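Local coordinates for NigD-like protein (Bacteroides vulgatus ATCC 8482, PDB 3K6O) that is of unknown function but belongs to the NigD-like family, joining an OB-type N-terminal domain to a C-terminal beta-sandwich domain, and is probably exported as a lipoprotein, at residues A18-V22 and L33-N37; I47-L53 and R78-L84; G56-F60 and L84-Q88; D116-V120 and V170-L174; I133-N139 and L152-N157. All blocks are in the same frame, centred on the assembly; numbering follows the deposited sequence.

Contact 1: residues A18-V22 and L33-N37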
# COMPACT_ATOMS: atom_id res chain seq x y z
N ALA A 18 -11.82 2.50 -0.05
CA ALA A 18 -10.63 2.56 0.81
C ALA A 18 -9.91 1.23 0.97
O ALA A 18 -10.48 0.16 0.73
CB ALA A 18 -10.97 3.15 2.18
N MSE A 19 -8.65 1.32 1.40
CA MSE A 19 -7.86 0.15 1.72
C MSE A 19 -8.41 -0.56 2.95
O MSE A 19 -9.08 0.04 3.81
CB MSE A 19 -6.41 0.55 2.01
CG MSE A 19 -5.70 1.25 0.86
SE MSE A 19 -5.18 -0.03 -0.50
CE MSE A 19 -4.46 -1.43 0.44
N ALA A 20 -8.13 -1.85 3.03
CA ALA A 20 -8.37 -2.61 4.22
C ALA A 20 -7.50 -3.85 4.25
O ALA A 20 -6.97 -4.29 3.24
CB ALA A 20 -9.87 -2.99 4.32
N THR A 21 -7.33 -4.40 5.43
CA THR A 21 -6.61 -5.64 5.58
C THR A 21 -7.56 -6.64 6.16
O THR A 21 -8.28 -6.34 7.10
CB THR A 21 -5.38 -5.48 6.51
OG1 THR A 21 -4.58 -4.35 6.09
CG2 THR A 21 -4.48 -6.75 6.47
N VAL A 22 -7.59 -7.81 5.57
CA VAL A 22 -8.39 -8.91 6.05
C VAL A 22 -7.77 -9.45 7.33
O VAL A 22 -6.56 -9.59 7.44
CB VAL A 22 -8.45 -10.03 4.98
CG1 VAL A 22 -9.25 -11.25 5.49
CG2 VAL A 22 -9.01 -9.51 3.66
N LEU A 33 -12.75 -7.17 8.02
CA LEU A 33 -11.87 -6.19 7.42
C LEU A 33 -11.43 -5.20 8.50
O LEU A 33 -12.22 -4.87 9.40
CB LEU A 33 -12.57 -5.48 6.31
CG LEU A 33 -13.07 -6.40 5.21
CD1 LEU A 33 -13.80 -5.55 4.19
CD2 LEU A 33 -11.91 -7.19 4.59
N VAL A 34 -10.18 -4.76 8.42
CA VAL A 34 -9.67 -3.73 9.33
C VAL A 34 -9.24 -2.56 8.48
O VAL A 34 -8.39 -2.71 7.61
CB VAL A 34 -8.49 -4.27 10.16
CG1 VAL A 34 -7.90 -3.20 11.13
CG2 VAL A 34 -8.93 -5.57 10.92
N LEU A 35 -9.85 -1.40 8.69
CA LEU A 35 -9.43 -0.17 8.01
C LEU A 35 -8.07 0.26 8.57
O LEU A 35 -7.65 -0.22 9.62
CB LEU A 35 -10.47 0.95 8.21
CG LEU A 35 -11.82 0.78 7.51
CD1 LEU A 35 -12.78 1.97 7.86
CD2 LEU A 35 -11.59 0.65 5.99
N ASP A 36 -7.38 1.14 7.86
CA ASP A 36 -6.03 1.52 8.28
C ASP A 36 -6.08 2.37 9.59
O ASP A 36 -5.11 2.42 10.33
CB ASP A 36 -5.27 2.25 7.16
CG ASP A 36 -4.78 1.30 6.07
OD1 ASP A 36 -4.82 0.07 6.32
OD2 ASP A 36 -4.35 1.75 4.97
N ASN A 37 -7.20 3.02 9.85
CA ASN A 37 -7.40 3.69 11.15
C ASN A 37 -7.72 2.74 12.29
O ASN A 37 -8.08 3.20 13.41
CB ASN A 37 -8.48 4.75 11.06
CG ASN A 37 -9.86 4.19 10.94
OD1 ASN A 37 -10.08 2.97 10.92
ND2 ASN A 37 -10.82 5.08 10.83
O HOH W 1 -8.39 2.30 5.29
O HOH W 2 -5.66 -2.01 7.65
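Val34 O receives two hydrogen bonds, one from Thr21 N (3.0 Å, N-H...O 167°) and one from a water 2.8 Å from that oxygen. The return bond, Val34 N to Thr21 O at 2.8 Å, completes a hydrogen-bonded antiparallel pair in the hairpin of strands 16-23 and 32-34, part of the OB-type domain. The water on Val34 O also donates to Asp36 OD1 at 2.6 Å and accepts from Thr21 OG1, tying a carbonyl, a carboxylate and a hydroxyl together. Toward Asp36 the backbones are linked by water: another molecule donates to Met19 O and accepts from Asp36 N, which lies 3.0 Å from it. Leu35 starts off away from 18-22, but its CD2 turns back to lie 3.4 Å from Met19 O. Asp36 carries CG beside its own backbone N (chi1 -76°), which sets OD2 3.8 Å from Met19 CB; that oxygen's stronger partner is Arg58, in a salt bridge. On the face of the pair turned from Thr21 and Val34, Val22 CG2 rests against Leu33 CD2 at 3.8 Å, and Ile59 of the next strand continues the apolar layer under Leu33. With Arg58 on one carboxylate oxygen and water on the other, Asp36 is probably ionised, its charge offset by the arginine.

Contact 2: residues I47-L53 and R78-L84. With SO4 (sulfate ion), chain F; SO4 (sulfate ion), chain G.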
# COMPACT_ATOMS: atom_id res chain seq x y z
N ILE A 47 -21.62 -8.39 -2.36
CA ILE A 47 -22.05 -8.48 -3.76
C ILE A 47 -21.00 -9.29 -4.54
O ILE A 47 -21.27 -9.83 -5.61
CB ILE A 47 -22.16 -7.06 -4.36
CG1 ILE A 47 -23.19 -6.23 -3.59
CG2 ILE A 47 -22.47 -7.09 -5.87
CD1 ILE A 47 -24.58 -6.84 -3.52
N VAL A 48 -19.78 -9.37 -3.98
CA VAL A 48 -18.71 -10.18 -4.52
C VAL A 48 -18.23 -11.14 -3.44
O VAL A 48 -18.48 -10.92 -2.25
CB VAL A 48 -17.55 -9.30 -5.02
CG1 VAL A 48 -18.01 -8.42 -6.17
CG2 VAL A 48 -16.97 -8.47 -3.85
N PRO A 49 -17.57 -12.24 -3.85
CA PRO A 49 -17.10 -13.25 -2.90
C PRO A 49 -16.11 -12.69 -1.91
O PRO A 49 -15.25 -11.89 -2.27
CB PRO A 49 -16.40 -14.29 -3.79
CG PRO A 49 -17.09 -14.17 -5.13
CD PRO A 49 -17.46 -12.70 -5.25
N TYR A 50 -16.20 -13.12 -0.65
CA TYR A 50 -15.23 -12.70 0.35
C TYR A 50 -14.86 -13.78 1.36
O TYR A 50 -13.88 -13.62 2.06
CB TYR A 50 -15.75 -11.44 1.07
CG TYR A 50 -16.70 -11.77 2.18
CD1 TYR A 50 -17.99 -12.19 1.90
CD2 TYR A 50 -16.29 -11.72 3.52
CE1 TYR A 50 -18.88 -12.53 2.91
CE2 TYR A 50 -17.17 -12.06 4.54
CZ TYR A 50 -18.47 -12.45 4.23
OH TYR A 50 -19.34 -12.82 5.20
N ARG A 51 -15.62 -14.85 1.46
CA ARG A 51 -15.44 -15.80 2.57
C ARG A 51 -14.10 -16.49 2.61
O ARG A 51 -13.66 -16.92 3.66
CB ARG A 51 -16.53 -16.88 2.54
CG ARG A 51 -17.86 -16.34 2.96
CD ARG A 51 -18.86 -17.47 3.17
NE ARG A 51 -20.17 -16.92 3.45
CZ ARG A 51 -21.14 -16.79 2.56
NH1 ARG A 51 -20.97 -17.15 1.29
NH2 ARG A 51 -22.31 -16.29 2.94
N ASP A 52 -13.46 -16.55 1.45
CA ASP A 52 -12.16 -17.25 1.39
C ASP A 52 -10.95 -16.32 1.49
O ASP A 52 -9.80 -16.77 1.33
CB ASP A 52 -12.10 -18.17 0.17
CG ASP A 52 -13.33 -19.04 0.06
OD1 ASP A 52 -13.67 -19.72 1.05
OD2 ASP A 52 -13.98 -19.02 -1.01
N LEU A 53 -11.18 -15.06 1.85
CA LEU A 53 -10.09 -14.16 2.08
C LEU A 53 -9.35 -14.62 3.33
O LEU A 53 -9.94 -15.14 4.26
CB LEU A 53 -10.58 -12.72 2.22
CG LEU A 53 -11.12 -12.14 0.91
CD1 LEU A 53 -11.86 -10.84 1.13
CD2 LEU A 53 -9.99 -11.95 -0.09
N ARG A 78 -21.81 -3.50 3.89
CA ARG A 78 -21.97 -4.25 2.67
C ARG A 78 -20.66 -4.11 1.90
O ARG A 78 -20.17 -2.99 1.67
CB ARG A 78 -23.13 -3.70 1.81
CG ARG A 78 -23.22 -4.36 0.47
CD ARG A 78 -24.50 -4.09 -0.26
NE ARG A 78 -24.77 -2.68 -0.44
CZ ARG A 78 -25.75 -2.00 0.16
NH1 ARG A 78 -26.58 -2.58 1.03
NH2 ARG A 78 -25.90 -0.72 -0.10
N LEU A 79 -20.10 -5.23 1.49
CA LEU A 79 -18.91 -5.24 0.67
C LEU A 79 -19.36 -5.26 -0.79
O LEU A 79 -19.79 -6.30 -1.27
CB LEU A 79 -18.05 -6.47 0.99
CG LEU A 79 -16.79 -6.67 0.16
CD1 LEU A 79 -15.81 -5.47 0.31
CD2 LEU A 79 -16.12 -7.98 0.53
N ASN A 80 -19.30 -4.10 -1.45
CA ASN A 80 -19.82 -3.93 -2.82
C ASN A 80 -18.86 -4.47 -3.89
O ASN A 80 -19.30 -4.95 -4.91
CB ASN A 80 -20.12 -2.46 -3.13
CG ASN A 80 -21.11 -1.82 -2.16
OD1 ASN A 80 -22.16 -2.39 -1.86
ND2 ASN A 80 -20.78 -0.61 -1.68
N ASP A 81 -17.57 -4.42 -3.64
CA ASP A 81 -16.54 -4.75 -4.62
C ASP A 81 -15.20 -4.57 -3.97
O ASP A 81 -15.08 -3.88 -2.94
CB ASP A 81 -16.61 -3.78 -5.81
CG ASP A 81 -15.93 -4.31 -7.05
OD1 ASP A 81 -15.40 -5.43 -7.06
OD2 ASP A 81 -15.90 -3.56 -8.04
N TYR A 82 -14.18 -5.20 -4.55
CA TYR A 82 -12.82 -4.89 -4.18
C TYR A 82 -11.85 -5.44 -5.21
O TYR A 82 -12.23 -6.18 -6.12
CB TYR A 82 -12.50 -5.46 -2.80
CG TYR A 82 -12.52 -6.97 -2.73
CD1 TYR A 82 -13.69 -7.64 -2.54
CD2 TYR A 82 -11.36 -7.71 -2.88
CE1 TYR A 82 -13.71 -9.00 -2.50
CE2 TYR A 82 -11.38 -9.07 -2.84
CZ TYR A 82 -12.57 -9.71 -2.65
OH TYR A 82 -12.63 -11.06 -2.57
N THR A 83 -10.59 -5.06 -5.06
CA THR A 83 -9.52 -5.71 -5.79
C THR A 83 -8.40 -6.05 -4.83
O THR A 83 -8.22 -5.37 -3.81
CB THR A 83 -9.01 -4.86 -6.97
OG1 THR A 83 -8.13 -5.66 -7.77
CG2 THR A 83 -8.27 -3.59 -6.48
N LEU A 84 -7.68 -7.13 -5.11
CA LEU A 84 -6.56 -7.52 -4.26
C LEU A 84 -5.39 -6.60 -4.47
O LEU A 84 -5.06 -6.24 -5.60
CB LEU A 84 -6.12 -8.96 -4.54
CG LEU A 84 -7.05 -10.04 -4.00
CD1 LEU A 84 -6.57 -11.43 -4.46
CD2 LEU A 84 -7.17 -9.94 -2.47
S SO4 F . -18.23 -16.67 -0.89
O1 SO4 F . -18.80 -17.71 -0.01
O2 SO4 F . -16.94 -17.19 -1.36
O3 SO4 F . -19.08 -16.34 -2.04
O4 SO4 F . -18.12 -15.40 -0.14
S SO4 G . -24.59 -15.64 0.52
O1 SO4 G . -24.70 -15.07 1.87
O2 SO4 G . -23.21 -15.63 0.07
O3 SO4 G . -25.02 -17.04 0.55
O4 SO4 G . -25.38 -14.80 -0.39
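Tyr82 OH donates to Pro49 O at 2.8 Å, with the carbonyl oxygen lying in the plane of the ring at its edge, and this end of the contact is closely packed. Val48 CG2 presses on Tyr82 CE1 at 3.6 Å, while Leu53 comes from the direction opposite to Tyr82 and puts CD1 4.0 Å from Tyr82 CZ. The ring reaches the loop because Tyr82 CG sits between the backbone N and the carbonyl carbon (chi1 65°). Deeper in, Tyr50 CB meets Leu79 CD2 at 3.5 Å, with Val43 touching both. Segment 47-53 is irregular, closing in a type I turn from Tyr50 to Leu53, and it lies across the long strand 75-93 of the OB-type domain; there Asn80 and Asp81 both face Asn62 in a classic beta bulge. The loop is joined to the strand just before the bulge by Ile47 N, which donates to Leu79 O (3.0 Å, 162°). Exposed Ile47 touches Arg78 only lightly, CG1 to CD 4.2 Å, though its CB lies 3.6 Å from Asn80 O. Arg78 NE donates to Asn80 OD1, its NH1 to Gln45, and Asn80 ND2 to Asn62. On the solvent side of the turn, where Arg51 is exposed, one sulfate oxygen accepts from both Tyr50 N and Arg51 N. Arg51 NH1 grips another oxygen of that sulfate at 2.6 Å and, with NH2, holds a second sulfate; both ions probably come from the crystallisation liquor.

Contact 3: residues G56-F60 and L84-Q88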
# COMPACT_ATOMS: atom_id res chain seq x y z
N GLY A 56 -4.26 -11.08 6.62
CA GLY A 56 -3.09 -10.43 6.06
C GLY A 56 -3.26 -10.02 4.61
O GLY A 56 -2.50 -9.22 4.13
N GLU A 57 -4.23 -10.57 3.90
CA GLU A 57 -4.45 -10.10 2.56
C GLU A 57 -4.92 -8.65 2.61
O GLU A 57 -5.67 -8.23 3.52
CB GLU A 57 -5.46 -10.97 1.78
CG GLU A 57 -4.92 -12.32 1.26
CD GLU A 57 -5.91 -13.03 0.33
OE1 GLU A 57 -5.90 -12.78 -0.90
OE2 GLU A 57 -6.71 -13.81 0.83
N ARG A 58 -4.53 -7.90 1.60
CA ARG A 58 -4.82 -6.50 1.53
C ARG A 58 -5.78 -6.26 0.36
O ARG A 58 -5.57 -6.81 -0.73
CB ARG A 58 -3.52 -5.77 1.23
CG ARG A 58 -3.63 -4.28 1.31
CD ARG A 58 -3.00 -3.74 2.55
NE ARG A 58 -2.86 -2.28 2.52
CZ ARG A 58 -3.48 -1.44 3.36
NH1 ARG A 58 -4.31 -1.90 4.29
NH2 ARG A 58 -3.26 -0.14 3.26
N ILE A 59 -6.80 -5.41 0.58
CA ILE A 59 -7.71 -5.04 -0.51
C ILE A 59 -7.89 -3.53 -0.66
O ILE A 59 -7.73 -2.76 0.29
CB ILE A 59 -9.11 -5.73 -0.32
CG1 ILE A 59 -9.88 -5.16 0.88
CG2 ILE A 59 -8.91 -7.22 -0.15
CD1 ILE A 59 -11.33 -5.69 1.01
N PHE A 60 -8.27 -3.13 -1.87
CA PHE A 60 -8.76 -1.78 -2.15
C PHE A 60 -10.24 -2.01 -2.44
O PHE A 60 -10.62 -2.64 -3.44
CB PHE A 60 -7.98 -1.21 -3.34
CG PHE A 60 -8.24 0.24 -3.63
CD1 PHE A 60 -8.17 1.20 -2.64
CD2 PHE A 60 -8.48 0.66 -4.92
CE1 PHE A 60 -8.38 2.56 -2.94
CE2 PHE A 60 -8.69 2.00 -5.23
CZ PHE A 60 -8.63 2.95 -4.25
N LEU A 84 -7.68 -7.13 -5.11
CA LEU A 84 -6.56 -7.52 -4.26
C LEU A 84 -5.39 -6.60 -4.47
O LEU A 84 -5.06 -6.24 -5.60
CB LEU A 84 -6.12 -8.96 -4.54
CG LEU A 84 -7.05 -10.04 -4.00
CD1 LEU A 84 -6.57 -11.43 -4.46
CD2 LEU A 84 -7.17 -9.94 -2.47
N VAL A 85 -4.74 -6.25 -3.39
CA VAL A 85 -3.53 -5.42 -3.45
C VAL A 85 -2.34 -6.25 -2.98
O VAL A 85 -2.33 -6.74 -1.88
CB VAL A 85 -3.70 -4.16 -2.61
CG1 VAL A 85 -2.38 -3.38 -2.52
CG2 VAL A 85 -4.88 -3.30 -3.20
N PRO A 86 -1.33 -6.42 -3.84
CA PRO A 86 -0.17 -7.18 -3.38
C PRO A 86 0.55 -6.51 -2.23
O PRO A 86 0.66 -5.29 -2.20
CB PRO A 86 0.75 -7.27 -4.63
CG PRO A 86 0.14 -6.42 -5.69
CD PRO A 86 -1.27 -6.06 -5.27
N VAL A 87 1.04 -7.31 -1.29
CA VAL A 87 1.77 -6.84 -0.14
C VAL A 87 3.19 -7.28 -0.33
O VAL A 87 3.42 -8.47 -0.52
CB VAL A 87 1.21 -7.42 1.18
CG1 VAL A 87 2.15 -7.01 2.33
CG2 VAL A 87 -0.20 -6.87 1.45
N GLN A 88 4.14 -6.32 -0.32
CA GLN A 88 5.57 -6.61 -0.50
C GLN A 88 6.37 -6.27 0.74
O GLN A 88 6.03 -5.34 1.50
CB GLN A 88 6.18 -5.88 -1.72
CG GLN A 88 5.82 -6.50 -3.02
CD GLN A 88 6.50 -5.86 -4.23
OE1 GLN A 88 7.74 -5.59 -4.26
NE2 GLN A 88 5.70 -5.65 -5.25
O HOH W 3 -2.87 -8.97 -0.52
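Strands 58-66 and 75-93 run antiparallel as a hairpin, with Ile59 and Leu84 a non-hydrogen-bonded pair and Val85 N donating to Arg58 O (2.8 Å, 169°). This hairpin belongs to the OB-type domain, and the contact lies where strand 75-93 leaves it for the beta sandwich. The return link is made by a water, which accepts from Arg58 N and donates to Val85 O at 2.7 Å. Arg58 and Val85 lie alongside each other, pointing the same way, with Arg58 CG 3.9 Å from Val85 CB. Past the break at Pro86, Val87 points back to the first strand and sets CG2 3.5 Å from Arg58 CB. The arginine then bends sharply at chi2 (105°), which carries the guanidinium away from strand 75-93 toward Asp36 of its own domain and toward Asn119 and Ser171 of the sandwich. Val85 CG2 lies 3.7 Å from Phe60 CB, and Met169 of the sandwich touches both Val85 and Phe60. Across the strand pair, on the more open side, Leu84 curls back so that CD2 packs against Ile59 CG2 at 4.0 Å. Glu57 crosses the same leucine, its OE2 taken by Lys54 N and its OE1 left 3.5 Å from Leu84 CD2.

Contact 4: residues D116-V120 and V170-L174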
# COMPACT_ATOMS: atom_id res chain seq x y z
N ASP A 116 0.77 0.57 9.07
CA ASP A 116 1.51 -0.65 8.78
C ASP A 116 2.16 -0.67 7.42
O ASP A 116 3.03 -1.51 7.21
CB ASP A 116 0.65 -1.93 8.85
CG ASP A 116 0.05 -2.18 10.22
OD1 ASP A 116 0.69 -1.91 11.27
OD2 ASP A 116 -1.08 -2.69 10.24
N TYR A 117 1.76 0.23 6.51
CA TYR A 117 2.22 0.13 5.11
C TYR A 117 2.59 1.43 4.47
O TYR A 117 2.06 2.46 4.82
CB TYR A 117 1.14 -0.48 4.21
CG TYR A 117 0.50 -1.75 4.70
CD1 TYR A 117 1.05 -3.00 4.40
CD2 TYR A 117 -0.66 -1.71 5.46
CE1 TYR A 117 0.47 -4.19 4.84
CE2 TYR A 117 -1.27 -2.91 5.91
CZ TYR A 117 -0.70 -4.14 5.59
OH TYR A 117 -1.31 -5.32 5.99
N LEU A 118 3.51 1.36 3.51
CA LEU A 118 3.62 2.41 2.51
C LEU A 118 2.77 1.97 1.30
O LEU A 118 3.02 0.94 0.66
CB LEU A 118 5.06 2.63 2.10
CG LEU A 118 5.23 3.83 1.17
CD1 LEU A 118 5.03 5.16 1.92
CD2 LEU A 118 6.57 3.82 0.49
N ASN A 119 1.77 2.79 0.99
CA ASN A 119 0.78 2.54 -0.05
C ASN A 119 1.12 3.37 -1.26
O ASN A 119 1.26 4.59 -1.19
CB ASN A 119 -0.60 2.91 0.47
CG ASN A 119 -0.94 2.13 1.73
OD1 ASN A 119 -1.04 0.88 1.70
ND2 ASN A 119 -1.05 2.84 2.87
N VAL A 120 1.24 2.68 -2.39
CA VAL A 120 1.60 3.34 -3.63
C VAL A 120 0.63 2.95 -4.77
O VAL A 120 0.39 1.79 -5.03
CB VAL A 120 3.03 2.97 -4.02
CG1 VAL A 120 3.51 3.88 -5.22
CG2 VAL A 120 3.96 3.12 -2.81
N VAL A 170 0.26 -1.22 -4.71
CA VAL A 170 1.03 -2.11 -3.87
C VAL A 170 1.13 -1.49 -2.47
O VAL A 170 1.12 -0.24 -2.31
CB VAL A 170 2.44 -2.33 -4.46
CG1 VAL A 170 3.13 -1.00 -4.56
CG2 VAL A 170 3.28 -3.24 -3.59
N SER A 171 1.21 -2.37 -1.47
CA SER A 171 1.41 -1.98 -0.09
C SER A 171 2.68 -2.64 0.39
O SER A 171 2.79 -3.85 0.29
CB SER A 171 0.26 -2.43 0.79
OG SER A 171 -0.88 -1.63 0.57
N PHE A 172 3.64 -1.83 0.87
CA PHE A 172 4.88 -2.32 1.44
C PHE A 172 4.76 -2.34 2.93
O PHE A 172 4.45 -1.34 3.50
CB PHE A 172 6.00 -1.38 1.06
CG PHE A 172 6.22 -1.30 -0.44
CD1 PHE A 172 6.96 -2.27 -1.09
CD2 PHE A 172 5.69 -0.25 -1.19
CE1 PHE A 172 7.16 -2.22 -2.44
CE2 PHE A 172 5.90 -0.17 -2.57
CZ PHE A 172 6.63 -1.17 -3.19
N LYS A 173 5.00 -3.48 3.56
CA LYS A 173 5.04 -3.53 5.00
C LYS A 173 6.20 -2.73 5.56
O LYS A 173 7.36 -3.00 5.22
CB LYS A 173 5.12 -4.98 5.51
CG LYS A 173 3.79 -5.71 5.48
CD LYS A 173 3.83 -7.06 6.23
CE LYS A 173 3.77 -6.86 7.78
NZ LYS A 173 2.63 -5.96 8.16
N LEU A 174 5.89 -1.79 6.44
CA LEU A 174 6.92 -0.87 6.98
C LEU A 174 7.80 -1.49 8.08
O LEU A 174 9.00 -1.17 8.20
CB LEU A 174 6.28 0.42 7.43
CG LEU A 174 5.92 1.39 6.27
CD1 LEU A 174 5.07 2.59 6.75
CD2 LEU A 174 7.17 1.91 5.54
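Ser171 OG donates to Asn119 OD1 at 2.8 Å, in the plane of the amide carbonyl, so that two small polar side chains join across a non-hydrogen-bonded pair. On the same face Tyr117 places CD1 3.7 Å from Ser171 CB and CE1 3.7 Å from Lys173 CG, the lysine chain running beside the ring. The opposite face is apolar: Val120 CG2 meets the edge of the Phe172 ring at CE2 (3.8 Å), and Leu118 CB packs on Leu174 CD2. Behind these side chains, strands 117-125 and 165-173 of the beta sandwich run antiparallel at 160°. Paired bonds join Val120 with Val170 and Leu118 with Phe172, and beyond the strands Leu174 N reaches Asp116 O (3.0 Å, 175°). Farther out, Leu134, Leu136 and Leu154 of the facing strands pack against Phe172. Arg58 of the N-terminal domain holds the polar pair of Asn119 and Ser171, and Ser114 OG takes the backbone N of Tyr117.

Contact 5: residues I133-N139 and L152-N157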
# COMPACT_ATOMS: atom_id res chain seq x y z
N ILE A 133 8.88 -4.78 -11.74
CA ILE A 133 9.05 -4.78 -10.28
C ILE A 133 9.14 -3.35 -9.72
O ILE A 133 9.85 -2.48 -10.28
CB ILE A 133 10.33 -5.59 -9.84
CG1 ILE A 133 11.63 -5.06 -10.47
CG2 ILE A 133 10.19 -7.04 -10.22
CD1 ILE A 133 12.91 -5.78 -9.95
N LEU A 134 8.37 -3.09 -8.69
CA LEU A 134 8.54 -1.94 -7.83
C LEU A 134 8.96 -2.41 -6.42
O LEU A 134 8.20 -3.09 -5.73
CB LEU A 134 7.25 -1.14 -7.75
CG LEU A 134 7.37 0.21 -7.02
CD1 LEU A 134 8.23 1.23 -7.80
CD2 LEU A 134 6.01 0.81 -6.70
N ASN A 135 10.16 -2.02 -5.97
CA ASN A 135 10.61 -2.33 -4.61
C ASN A 135 10.80 -1.08 -3.71
O ASN A 135 11.04 0.05 -4.19
CB ASN A 135 11.93 -3.08 -4.66
CG ASN A 135 11.80 -4.50 -5.13
OD1 ASN A 135 12.21 -4.86 -6.25
ND2 ASN A 135 11.26 -5.32 -4.29
N LEU A 136 10.70 -1.30 -2.43
CA LEU A 136 10.98 -0.31 -1.39
C LEU A 136 12.18 -0.82 -0.62
O LEU A 136 12.13 -1.89 -0.01
CB LEU A 136 9.81 -0.16 -0.42
CG LEU A 136 9.90 0.97 0.61
CD1 LEU A 136 9.97 2.34 -0.08
CD2 LEU A 136 8.72 0.90 1.57
N VAL A 137 13.29 -0.09 -0.72
CA VAL A 137 14.54 -0.63 -0.29
C VAL A 137 15.16 0.22 0.78
O VAL A 137 14.95 1.42 0.83
CB VAL A 137 15.49 -0.74 -1.48
CG1 VAL A 137 14.75 -1.42 -2.68
CG2 VAL A 137 16.02 0.64 -1.83
N VAL A 138 15.94 -0.42 1.64
CA VAL A 138 16.93 0.27 2.47
C VAL A 138 18.27 0.30 1.77
O VAL A 138 18.81 -0.75 1.44
CB VAL A 138 17.10 -0.43 3.82
CG1 VAL A 138 18.14 0.33 4.77
CG2 VAL A 138 15.72 -0.61 4.49
N ASN A 139 18.79 1.49 1.53
CA ASN A 139 20.04 1.63 0.80
C ASN A 139 21.20 1.40 1.75
O ASN A 139 21.50 2.25 2.59
CB ASN A 139 20.13 3.04 0.19
CG ASN A 139 21.29 3.17 -0.83
OD1 ASN A 139 22.25 2.45 -0.70
ND2 ASN A 139 21.19 4.11 -1.80
N LEU A 152 14.15 5.48 3.02
CA LEU A 152 13.86 4.36 2.11
C LEU A 152 13.85 4.85 0.67
O LEU A 152 13.68 6.09 0.40
CB LEU A 152 12.49 3.74 2.45
CG LEU A 152 12.34 3.20 3.86
CD1 LEU A 152 10.89 2.76 4.18
CD2 LEU A 152 13.38 2.13 4.20
N GLU A 153 13.97 3.92 -0.27
CA GLU A 153 13.90 4.31 -1.67
C GLU A 153 13.00 3.40 -2.43
O GLU A 153 12.99 2.20 -2.20
CB GLU A 153 15.30 4.34 -2.32
CG GLU A 153 16.39 5.03 -1.48
CD GLU A 153 17.74 5.13 -2.22
OE1 GLU A 153 17.79 4.70 -3.40
OE2 GLU A 153 18.73 5.61 -1.60
N LEU A 154 12.21 3.97 -3.32
CA LEU A 154 11.41 3.18 -4.23
C LEU A 154 12.23 3.00 -5.50
O LEU A 154 12.71 3.97 -6.05
CB LEU A 154 10.10 3.86 -4.59
CG LEU A 154 8.81 3.70 -3.79
CD1 LEU A 154 7.76 4.53 -4.58
CD2 LEU A 154 8.38 2.25 -3.59
N ARG A 155 12.35 1.76 -5.95
CA ARG A 155 13.15 1.41 -7.09
C ARG A 155 12.26 0.66 -8.09
O ARG A 155 11.71 -0.39 -7.75
CB ARG A 155 14.33 0.54 -6.63
CG ARG A 155 15.28 1.24 -5.67
CD ARG A 155 15.91 2.45 -6.37
NE ARG A 155 17.10 3.00 -5.70
CZ ARG A 155 18.37 2.78 -6.05
NH1 ARG A 155 18.70 2.02 -7.08
NH2 ARG A 155 19.32 3.41 -5.39
N TYR A 156 12.13 1.20 -9.30
CA TYR A 156 11.34 0.57 -10.36
C TYR A 156 12.25 -0.09 -11.40
O TYR A 156 13.27 0.47 -11.79
CB TYR A 156 10.44 1.60 -11.06
CG TYR A 156 9.60 1.07 -12.22
CD1 TYR A 156 8.62 0.13 -12.01
CD2 TYR A 156 9.81 1.51 -13.53
CE1 TYR A 156 7.82 -0.33 -13.04
CE2 TYR A 156 9.05 1.03 -14.57
CZ TYR A 156 8.05 0.12 -14.31
OH TYR A 156 7.28 -0.38 -15.32
N ASN A 157 11.86 -1.28 -11.84
CA ASN A 157 12.55 -1.95 -12.93
C ASN A 157 11.48 -2.51 -13.87
O ASN A 157 10.65 -3.31 -13.44
CB ASN A 157 13.48 -3.05 -12.43
CG ASN A 157 14.57 -3.38 -13.42
OD1 ASN A 157 14.45 -3.10 -14.63
ND2 ASN A 157 15.67 -3.97 -12.94
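Strands 133-139 and 149-157 form a beta hairpin of the C-terminal sandwich, one face in its core and the other carrying polar groups. Six backbone bonds hold the ladder, the shortest from Val137 N to Glu153 O at 2.7 Å. On the core face Leu136 CD1 touches Leu154 CD2 at 3.9 Å and Leu152 CB at 3.8 Å, while Leu134 crosses Tyr156 at about a right angle, CD1 against CB; Phe172 packs onto this leucine layer. On the other face Ile133 and Asn157 lie side by side, with Ile133 CG1 3.4 Å from Asn157 CB. Val137 is flanked there by Glu153 and Arg155, whose side chains meet in a salt bridge: Arg155 NE and NH2 both grip Glu153 OE1 side-on, with OE1 close to the guanidinium plane. The second oxygen is used across the hairpin, where Asn139 ND2 donates to Glu153 OE2 (2.9 Å, 167°) from 40° above the carboxylate plane.

Overall arrangement
Contacts 1 and 2 lie in the OB-type domain, contacts 4 and 5 in the sandwich, and contact 3 at the passage between them. Contacts 2 and 3 share Leu84 on strand 75-93, which runs on beside strands 165-173 and 133-139. The domains are also stitched by Arg58 of contact 3, bonded to Asp36 of contact 1 (NH2 to OD2, 2.8 Å) and Ser171 of contact 4 (NE to OG, 2.9 Å). Contact 5 meets contact 4 where Leu118 CD2 packs on Leu136 CD1 at 3.8 Å. The sulfates sit at contact 2, its centre about 30 Å from that of contact 5, where a tetraethylene glycol, probably from the crystallisation liquor, lies about 4 Å from the Arg155 side chain.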